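Long-range contact in glycerol dehydratase (Clostridium butyricum, PDB 1R9D), which probably dehydrates glycerol without vitamin B12, as a glycyl radical enzyme of the pyruvate formate lyase-like family: residues I2-T10 against R391-G399. Residues are numbered along the deposited sequence; the frame is centred on the assembly and turned at random.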
loop_
_atom_site.group_PDB
_atom_site.type_symbol
_atom_site.label_atom_id
_atom_site.label_comp_id
_atom_site.label_asym_id
_atom_site.label_seq_id
_atom_site.Cartn_x
_atom_site.Cartn_y
_atom_site.Cartn_z
ATOM N N ILE A 2 4.432 13.549 58.847
ATOM C CA ILE A 2 3.141 14.122 59.328
ATOM C C ILE A 2 2.157 14.280 58.164
ATOM O O ILE A 2 2.555 14.316 56.998
ATOM C CB ILE A 2 3.349 15.513 59.995
ATOM C CG1 ILE A 2 4.374 15.417 61.132
ATOM C CG2 ILE A 2 2.028 16.030 60.551
ATOM C CD1 ILE A 2 5.817 15.320 60.675
ATOM N N SER A 3 0.872 14.364 58.491
ATOM C CA SER A 3 -0.170 14.534 57.487
ATOM C C SER A 3 -0.575 16.000 57.456
ATOM O O SER A 3 -1.226 16.493 58.378
ATOM C CB SER A 3 -1.382 13.672 57.831
ATOM O OG SER A 3 -1.011 12.310 57.906
ATOM N N LYS A 4 -0.192 16.690 56.391
ATOM C CA LYS A 4 -0.494 18.107 56.257
ATOM C C LYS A 4 -1.897 18.378 55.723
ATOM O O LYS A 4 -2.446 19.461 55.925
ATOM C CB LYS A 4 0.540 18.763 55.340
ATOM C CG LYS A 4 1.983 18.499 55.747
ATOM C CD LYS A 4 2.951 19.097 54.737
ATOM C CE LYS A 4 4.396 18.750 55.065
ATOM N NZ LYS A 4 5.319 19.180 53.976
ATOM N N GLY A 5 -2.486 17.394 55.053
ATOM C CA GLY A 5 -3.811 17.591 54.494
ATOM C C GLY A 5 -3.675 18.352 53.189
ATOM O O GLY A 5 -2.563 18.697 52.792
ATOM N N PHE A 6 -4.791 18.628 52.524
ATOM C CA PHE A 6 -4.738 19.341 51.250
ATOM C C PHE A 6 -5.394 20.718 51.282
ATOM O O PHE A 6 -6.284 20.978 52.090
ATOM C CB PHE A 6 -5.381 18.493 50.148
ATOM C CG PHE A 6 -4.774 17.122 50.004
ATOM C CD1 PHE A 6 -5.278 16.043 50.724
ATOM C CD2 PHE A 6 -3.682 16.917 49.165
ATOM C CE1 PHE A 6 -4.700 14.778 50.610
ATOM C CE2 PHE A 6 -3.095 15.655 49.046
ATOM C CZ PHE A 6 -3.604 14.586 49.768
ATOM N N SER A 7 -4.942 21.596 50.388
ATOM C CA SER A 7 -5.473 22.952 50.294
ATOM C C SER A 7 -6.812 22.958 49.564
ATOM O O SER A 7 -7.200 21.962 48.950
ATOM C CB SER A 7 -4.472 23.849 49.561
ATOM O OG SER A 7 -4.192 23.346 48.267
ATOM N N THR A 8 -7.518 24.084 49.635
ATOM C CA THR A 8 -8.818 24.221 48.989
ATOM C C THR A 8 -8.698 24.891 47.620
ATOM O O THR A 8 -8.017 25.909 47.472
ATOM C CB THR A 8 -9.789 25.045 49.867
ATOM O OG1 THR A 8 -9.985 24.374 51.119
ATOM C CG2 THR A 8 -11.137 25.209 49.174
ATOM N N GLN A 9 -9.368 24.307 46.630
ATOM C CA GLN A 9 -9.354 24.816 45.263
ATOM C C GLN A 9 -10.236 26.055 45.127
ATOM O O GLN A 9 -11.139 26.269 45.932
ATOM C CB GLN A 9 -9.841 23.734 44.291
ATOM C CG GLN A 9 -11.321 23.369 44.402
ATOM C CD GLN A 9 -11.654 22.573 45.651
ATOM O OE1 GLN A 9 -10.772 22.205 46.422
ATOM N NE2 GLN A 9 -12.938 22.298 45.849
ATOM N N THR A 10 -9.972 26.862 44.101
ATOM C CA THR A 10 -10.743 28.082 43.860
ATOM C C THR A 10 -12.168 27.767 43.422
ATOM O O THR A 10 -12.457 26.675 42.930
ATOM C CB THR A 10 -10.103 28.959 42.757
ATOM O OG1 THR A 10 -10.152 28.265 41.505
ATOM C CG2 THR A 10 -8.663 29.285 43.095
ATOM N N ARG A 391 2.990 11.327 51.109
ATOM C CA ARG A 391 2.016 12.222 50.497
ATOM C C ARG A 391 1.116 11.415 49.570
ATOM O O ARG A 391 -0.083 11.665 49.484
ATOM C CB ARG A 391 2.720 13.330 49.708
ATOM C CG ARG A 391 1.782 14.436 49.227
ATOM C CD ARG A 391 1.100 15.132 50.404
ATOM N NE ARG A 391 0.401 16.349 49.992
ATOM C CZ ARG A 391 -0.347 17.093 50.803
ATOM N NH1 ARG A 391 -0.502 16.745 52.076
ATOM N NH2 ARG A 391 -0.927 18.196 50.348
ATOM N N ALA A 392 1.696 10.442 48.870
ATOM C CA ALA A 392 0.907 9.602 47.978
ATOM C C ALA A 392 -0.086 8.811 48.828
ATOM O O ALA A 392 -1.247 8.633 48.448
ATOM C CB ALA A 392 1.817 8.656 47.193
ATOM N N ALA A 393 0.376 8.341 49.984
ATOM C CA ALA A 393 -0.481 7.586 50.893
ATOM C C ALA A 393 -1.650 8.454 51.360
ATOM O O ALA A 393 -2.764 7.961 51.506
ATOM C CB ALA A 393 0.322 7.093 52.092
ATOM N N GLU A 394 -1.392 9.738 51.602
ATOM C CA GLU A 394 -2.446 10.664 52.024
ATOM C C GLU A 394 -3.516 10.752 50.943
ATOM O O GLU A 394 -4.712 10.845 51.236
ATOM C CB GLU A 394 -1.900 12.078 52.248
ATOM C CG GLU A 394 -1.192 12.328 53.554
ATOM C CD GLU A 394 -1.119 13.816 53.874
ATOM O OE1 GLU A 394 -2.145 14.391 54.308
ATOM O OE2 GLU A 394 -0.041 14.415 53.677
ATOM N N LEU A 395 -3.084 10.756 49.685
ATOM C CA LEU A 395 -4.021 10.823 48.573
ATOM C C LEU A 395 -4.866 9.557 48.539
ATOM O O LEU A 395 -6.080 9.614 48.353
ATOM C CB LEU A 395 -3.274 10.984 47.247
ATOM C CG LEU A 395 -4.132 10.941 45.978
ATOM C CD1 LEU A 395 -5.213 12.021 46.022
ATOM C CD2 LEU A 395 -3.238 11.134 44.768
ATOM N N THR A 396 -4.226 8.407 48.723
ATOM C CA THR A 396 -4.957 7.143 48.723
ATOM C C THR A 396 -6.062 7.163 49.785
ATOM O O THR A 396 -7.148 6.631 49.572
ATOM C CB THR A 396 -4.016 5.951 49.019
ATOM O OG1 THR A 396 -3.067 5.816 47.953
ATOM C CG2 THR A 396 -4.807 4.665 49.148
ATOM N N ARG A 397 -5.777 7.783 50.924
ATOM C CA ARG A 397 -6.751 7.851 52.006
ATOM C C ARG A 397 -8.005 8.630 51.610
ATOM O O ARG A 397 -9.061 8.465 52.221
ATOM C CB ARG A 397 -6.113 8.471 53.254
ATOM C CG ARG A 397 -7.026 8.494 54.472
ATOM C CD ARG A 397 -6.234 8.685 55.759
ATOM N NE ARG A 397 -5.542 9.967 55.810
ATOM C CZ ARG A 397 -4.661 10.301 56.747
ATOM N NH1 ARG A 397 -4.361 9.443 57.718
ATOM N NH2 ARG A 397 -4.074 11.490 56.713
ATOM N N GLU A 398 -7.899 9.463 50.579
ATOM C CA GLU A 398 -9.050 10.242 50.123
ATOM C C GLU A 398 -10.145 9.362 49.515
ATOM O O GLU A 398 -11.292 9.790 49.380
ATOM C CB GLU A 398 -8.606 11.302 49.111
ATOM C CG GLU A 398 -7.767 12.428 49.713
ATOM C CD GLU A 398 -8.539 13.259 50.728
ATOM O OE1 GLU A 398 -9.654 13.722 50.395
ATOM O OE2 GLU A 398 -8.030 13.455 51.855
ATOM N N GLY A 399 -9.790 8.137 49.134
ATOM C CA GLY A 399 -10.770 7.223 48.575
ATOM C C GLY A 399 -11.151 7.395 47.113
ATOM O O GLY A 399 -12.239 6.993 46.705
HETATM O O HOH W 1 2.085 12.924 53.930
HETATM O O HOH W 2 -2.529 11.174 59.558
#
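Gly5 O is gripped by two nitrogens of Arg391, end-on. Arg391 NH1 donates a hydrogen bond of 2.9 Å to Gly5 O. The bond from Arg391 NH2 to Gly5 O is 3.0 Å. Both reach the oxygen from the same face of its carbonyl plane rather than along a lone pair. The oxygen itself stays near the guanidinium plane. Gly5 N, on the same residue, donates to Glu394 OE1 at 3.1 Å and meets the syn lone pair. Arg391 and Glu394 sit one turn apart on helix 386-397, and Arg391 NH1 forms a salt bridge of 2.9 Å to Glu394 OE2. One ion pair therefore holds both the N-H and the C=O of Gly5. Arg391 NH2 has a second acid partner, Glu364 of helix 357-369.

Phe6 lies over one face of the same guanidinium, with CD2 3.3 Å from Arg391 NH2. The two planes are tilted by 37°, and the overlap is displaced toward the rim of the ring. The phenyl group gets there with CG anti to its own carbonyl carbon (chi1 -56°). Its CZ atom runs up against the helix, 3.9 Å from Glu394 CB, and Leu395 N lies at the ring edge.

Further toward the N-terminus, water 2 links Ser3 OG to Arg397 NH1. Ser3 OG also bonds Asp713, and Arg397 NH1 the carbonyl of Leu710. Water 1 donates to Glu394 OE2 at 2.6 Å, and only weakly to Ile2 O.

The irregular N-terminal segment 2-10 thus lies across helix 386-397, with Ser3 touching helix 712-728 and Phe6 touching helix 357-369. Its backbone polar atoms at Gly5 are met by charged side chains, and the neighbouring acids Glu364 and Glu394 would probably stabilise the positive charge of Arg391.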